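Local coordinates for protein pseudoaglycone deacetylase Dbv21 (Actinoplanes teichomyceticus, PDB 3DFI) that probably removes an acetyl group from the pseudoaglycone of the lipoglycopeptide antibiotic A40926, using a bound zinc ion, at residues 8-13 with 148-153; 178-183 with 261-266. All blocks are in the same frame, centred on the assembly; numbering follows the deposited sequence.

Interaction 1. Residues 8-13 with 148-153; sequences TRILAI and LVLTCV
L150 lies across from A12 on adjoining parallel strands, 9-13 and 148-152, and its side chain reaches back along the partner strand to I10. Its CB sits 4.4 Å from CB of A12. The first torsion (chi1 -53°) sets CG anti to the carbonyl carbon, and CG then passes 4.2 Å from CG2 of I10. At the tip, CD1 settles against that same I10 CG2 at 3.8 Å, while CD2 leans the other way, over R180 of the next strand. One leucine thus ties three neighbouring strands together on the face it shares with I10, A12 and L148. On that face L148 runs alongside I10, pointing the same way, with its CD2 4.2 Å from I10 CG1.

These are the central strands of the Rossmann-like sheet of the GlcNAc-PI de-N-acetylase family, where the first strand sits beside the fourth and each leads on to zinc ligands: H16 and D19 after the former, H161 after the latter. The ladder starts with a long bond, L148 N to R9 O at 3.3 Å. It tightens farther along, where I13 N lies 2.7 Å from L150 O, and then changes character. C152 N remains 4.4 Å from I13 O, and the T151 hydroxyl gives its proton to that carbonyl instead, OG1 to O 2.7 Å, from 18° out of the carbonyl plane. With OG1 anti to the backbone N (chi1 -166°), the hydroxyl is turned across to the partner strand. On this opposite face, T164 and T168 of helix 159-174 meet T151, and T168 also touches I13 and V149.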
# COMPACT_ATOMS: atom_id res chain seq x y z
N THR A 8 11.95 4.35 13.59
CA THR A 8 12.75 3.24 14.10
C THR A 8 12.16 1.91 13.61
O THR A 8 12.87 1.09 13.02
CB THR A 8 12.84 3.28 15.65
OG1 THR A 8 13.44 4.52 16.06
CG2 THR A 8 13.68 2.11 16.19
N ARG A 9 10.87 1.70 13.85
CA ARG A 9 10.17 0.49 13.42
C ARG A 9 8.87 0.87 12.73
O ARG A 9 7.92 1.26 13.38
CB ARG A 9 9.92 -0.44 14.63
CG ARG A 9 11.21 -0.93 15.32
CD ARG A 9 10.96 -1.84 16.53
NE ARG A 9 10.19 -1.18 17.60
CZ ARG A 9 10.72 -0.42 18.57
NH1 ARG A 9 12.03 -0.21 18.63
NH2 ARG A 9 9.92 0.12 19.48
N ILE A 10 8.87 0.79 11.39
CA ILE A 10 7.69 1.11 10.59
C ILE A 10 6.89 -0.14 10.21
O ILE A 10 7.44 -1.11 9.67
CB ILE A 10 8.06 1.89 9.29
CG1 ILE A 10 8.75 3.23 9.64
CG2 ILE A 10 6.80 2.17 8.45
CD1 ILE A 10 9.43 3.89 8.44
N LEU A 11 5.58 -0.11 10.47
CA LEU A 11 4.66 -1.11 9.96
C LEU A 11 3.75 -0.47 8.92
O LEU A 11 2.92 0.37 9.25
CB LEU A 11 3.84 -1.72 11.07
CG LEU A 11 2.83 -2.82 10.70
CD1 LEU A 11 3.48 -4.07 10.01
CD2 LEU A 11 2.04 -3.21 11.97
N ALA A 12 3.93 -0.83 7.65
CA ALA A 12 3.04 -0.35 6.60
C ALA A 12 1.98 -1.41 6.32
O ALA A 12 2.31 -2.60 6.20
CB ALA A 12 3.83 -0.02 5.34
N ILE A 13 0.72 -0.99 6.27
CA ILE A 13 -0.40 -1.90 5.98
C ILE A 13 -0.88 -1.66 4.55
O ILE A 13 -1.54 -0.65 4.27
CB ILE A 13 -1.60 -1.72 6.99
CG1 ILE A 13 -1.13 -1.62 8.46
CG2 ILE A 13 -2.65 -2.85 6.82
CD1 ILE A 13 -0.57 -2.93 9.04
N LEU A 148 5.79 3.63 14.23
CA LEU A 148 4.94 4.31 13.24
C LEU A 148 4.20 3.28 12.40
O LEU A 148 4.78 2.28 11.95
CB LEU A 148 5.78 5.21 12.33
CG LEU A 148 5.13 5.94 11.14
CD1 LEU A 148 4.26 7.06 11.62
CD2 LEU A 148 6.24 6.49 10.22
N VAL A 149 2.91 3.53 12.21
CA VAL A 149 2.07 2.76 11.28
C VAL A 149 1.66 3.61 10.08
O VAL A 149 1.27 4.75 10.26
CB VAL A 149 0.80 2.23 12.00
CG1 VAL A 149 -0.23 1.69 11.00
CG2 VAL A 149 1.16 1.12 13.04
N LEU A 150 1.74 3.04 8.87
CA LEU A 150 1.26 3.69 7.66
C LEU A 150 0.20 2.84 6.98
O LEU A 150 0.30 1.62 6.94
CB LEU A 150 2.42 3.92 6.65
CG LEU A 150 3.64 4.65 7.23
CD1 LEU A 150 4.81 4.59 6.26
CD2 LEU A 150 3.29 6.08 7.55
N THR A 151 -0.80 3.50 6.40
CA THR A 151 -1.67 2.83 5.44
C THR A 151 -2.18 3.85 4.42
O THR A 151 -1.81 5.01 4.46
CB THR A 151 -2.81 2.04 6.11
OG1 THR A 151 -3.41 1.17 5.13
CG2 THR A 151 -3.90 2.98 6.71
N CYS A 152 -3.00 3.40 3.47
CA CYS A 152 -3.44 4.25 2.37
C CYS A 152 -4.51 5.22 2.81
O CYS A 152 -5.30 4.92 3.68
CB CYS A 152 -3.99 3.36 1.24
SG CYS A 152 -5.42 2.32 1.76
N VAL A 153 -4.58 6.38 2.17
CA VAL A 153 -5.70 7.29 2.42
C VAL A 153 -6.97 6.85 1.68
O VAL A 153 -8.06 7.33 1.99
CB VAL A 153 -5.32 8.78 2.11
CG1 VAL A 153 -5.45 9.09 0.64
CG2 VAL A 153 -6.17 9.76 2.94

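Interaction 2. Residues 178-183 with 261-266; sequences PLRLWQ and TWPVIR
R180 reaches across to T261 with its side chain nearly perpendicular to that of the threonine, and NE donates to OG1 at 2.6 Å. The hydroxyl lies only 12° out of the guanidinium plane, so it meets the edge of the group; NH1 adds just weak bonds to the OG1 and O atoms of T261. The bend at chi3 (73°) turns the guanidinium back over the partner strand, bringing one of its faces above P263 N.

Behind this grip stands the hydrogen-bonded pair L181 and W262, with W262 N to L181 O at 2.7 Å and L181 N to W262 O at 2.9 Å. The L181 carbonyl also receives the rim of the indole, CE3 of W262 lying 3.2 Å from its O. Strands 179-182 and 258-266 mark the point where the parallel Rossmann-like sheet turns antiparallel. The N-to-C directions of their paired segments lie at 137°, well short of antiparallel, and where L179 and V264 would make the next hydrogen-bonded pair a water steps in, donating to L179 O at 2.7 Å and accepting from V264 N at 2.9 Å. Side chains still meet nearby, V264 CG2 packing 3.6 Å from L181 CD1, with L169 of helix 159-174 against V264. At the other end, Q183 CB rests 3.8 Å from CH2 of W262, while Q183 OE1 is hydrogen-bonded by H247 NE2. Farther out, strand 201-210 brings E207 to R180 and P206 to the W262 side chain.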
# COMPACT_ATOMS: atom_id res chain seq x y z
N PRO A 178 1.32 6.04 16.67
CA PRO A 178 1.19 7.09 15.66
C PRO A 178 0.99 6.57 14.23
O PRO A 178 1.55 5.55 13.85
CB PRO A 178 2.50 7.87 15.80
CG PRO A 178 2.93 7.64 17.26
CD PRO A 178 2.53 6.19 17.50
N LEU A 179 0.17 7.28 13.45
CA LEU A 179 -0.29 6.81 12.14
C LEU A 179 -0.30 7.96 11.12
O LEU A 179 -0.57 9.10 11.48
CB LEU A 179 -1.70 6.20 12.28
CG LEU A 179 -2.47 5.83 10.99
CD1 LEU A 179 -3.42 4.70 11.22
CD2 LEU A 179 -3.24 7.06 10.47
N ARG A 180 0.03 7.63 9.87
CA ARG A 180 -0.07 8.51 8.69
C ARG A 180 -0.76 7.77 7.53
O ARG A 180 -0.67 6.54 7.38
CB ARG A 180 1.32 8.99 8.26
CG ARG A 180 2.02 9.84 9.36
CD ARG A 180 3.27 10.54 8.83
NE ARG A 180 2.93 11.67 7.95
CZ ARG A 180 2.85 12.94 8.34
NH1 ARG A 180 2.53 13.88 7.46
NH2 ARG A 180 3.10 13.29 9.60
N LEU A 181 -1.48 8.52 6.72
CA LEU A 181 -2.18 7.98 5.59
C LEU A 181 -1.45 8.49 4.37
O LEU A 181 -1.20 9.69 4.25
CB LEU A 181 -3.65 8.42 5.60
CG LEU A 181 -4.50 7.96 6.80
CD1 LEU A 181 -5.94 8.34 6.63
CD2 LEU A 181 -4.38 6.44 7.03
N TRP A 182 -1.10 7.57 3.47
CA TRP A 182 -0.40 7.92 2.24
C TRP A 182 -1.30 8.22 1.04
O TRP A 182 -2.44 7.78 0.98
CB TRP A 182 0.65 6.87 1.87
CG TRP A 182 0.12 5.52 1.35
CD1 TRP A 182 -0.66 5.30 0.23
CD2 TRP A 182 0.38 4.21 1.91
NE1 TRP A 182 -0.89 3.93 0.07
CE2 TRP A 182 -0.27 3.25 1.08
CE3 TRP A 182 1.09 3.76 3.04
CZ2 TRP A 182 -0.23 1.86 1.35
CZ3 TRP A 182 1.15 2.39 3.29
CH2 TRP A 182 0.47 1.46 2.46
N GLN A 183 -0.76 8.95 0.07
CA GLN A 183 -1.45 9.27 -1.17
C GLN A 183 -1.26 8.06 -2.10
O GLN A 183 -0.12 7.80 -2.54
CB GLN A 183 -0.78 10.50 -1.79
CG GLN A 183 -1.47 11.12 -3.01
CD GLN A 183 -0.64 12.24 -3.61
OE1 GLN A 183 0.54 11.99 -3.94
NE2 GLN A 183 -1.16 13.37 -3.77
N THR A 261 2.03 12.22 2.55
CA THR A 261 1.21 11.55 3.57
C THR A 261 0.50 12.60 4.40
O THR A 261 0.90 13.76 4.38
CB THR A 261 2.04 10.64 4.51
OG1 THR A 261 2.92 11.43 5.32
CG2 THR A 261 2.83 9.59 3.73
N TRP A 262 -0.54 12.18 5.14
CA TRP A 262 -1.26 13.08 6.05
C TRP A 262 -1.39 12.47 7.44
O TRP A 262 -1.62 11.25 7.57
CB TRP A 262 -2.69 13.37 5.58
CG TRP A 262 -2.91 14.01 4.27
CD1 TRP A 262 -3.22 15.32 4.03
CD2 TRP A 262 -2.91 13.35 2.98
NE1 TRP A 262 -3.39 15.52 2.69
CE2 TRP A 262 -3.22 14.33 2.02
CE3 TRP A 262 -2.69 12.03 2.56
CZ2 TRP A 262 -3.29 14.04 0.65
CZ3 TRP A 262 -2.76 11.74 1.21
CH2 TRP A 262 -3.05 12.74 0.26
N PRO A 263 -1.31 13.31 8.50
CA PRO A 263 -1.70 12.82 9.81
C PRO A 263 -3.23 12.89 9.93
O PRO A 263 -3.89 13.51 9.10
CB PRO A 263 -1.04 13.81 10.78
CG PRO A 263 -0.99 15.09 10.03
CD PRO A 263 -0.91 14.74 8.55
N VAL A 264 -3.78 12.28 10.97
CA VAL A 264 -5.23 12.22 11.10
C VAL A 264 -5.62 12.87 12.41
O VAL A 264 -5.03 12.59 13.45
CB VAL A 264 -5.76 10.77 11.03
CG1 VAL A 264 -7.27 10.72 11.15
CG2 VAL A 264 -5.34 10.13 9.71
N ILE A 265 -6.61 13.75 12.35
CA ILE A 265 -7.07 14.42 13.51
C ILE A 265 -8.49 13.92 13.82
O ILE A 265 -9.37 13.87 12.95
CB ILE A 265 -6.94 16.00 13.38
CG1 ILE A 265 -7.57 16.55 12.12
CG2 ILE A 265 -5.48 16.41 13.21
CD1 ILE A 265 -7.08 18.01 11.82
N ARG A 266 -8.71 13.51 15.07
CA ARG A 266 -10.03 13.10 15.51
C ARG A 266 -10.74 14.26 16.23
O ARG A 266 -10.53 14.47 17.43
CB ARG A 266 -9.89 11.86 16.39
CG ARG A 266 -11.16 11.21 16.81
CD ARG A 266 -10.84 10.39 18.04
NE ARG A 266 -11.43 9.07 18.01
CZ ARG A 266 -11.53 8.26 19.07
NH1 ARG A 266 -12.09 7.09 18.89
NH2 ARG A 266 -11.10 8.61 20.28
O HOH W 1 -2.14 10.82 12.82

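Interaction 1 closes before interaction 2 opens along the chain, yet their centres are about 10 Å apart because strands 148-152 and 179-182 are neighbours in one mixed sheet. W182 is one of the residues that join them: its N and O form probable hydrogen bonds with T151 O and V153 N, and its indole CH2 packs 3.4 Å from I13 O. Together the two contacts carry the sheet from its parallel centre to its antiparallel side, with helix 159-174 packing on both. The zinc site lies close to W182, the metal being about 7 Å from the C152 side chain and about 8 Å from that of W182.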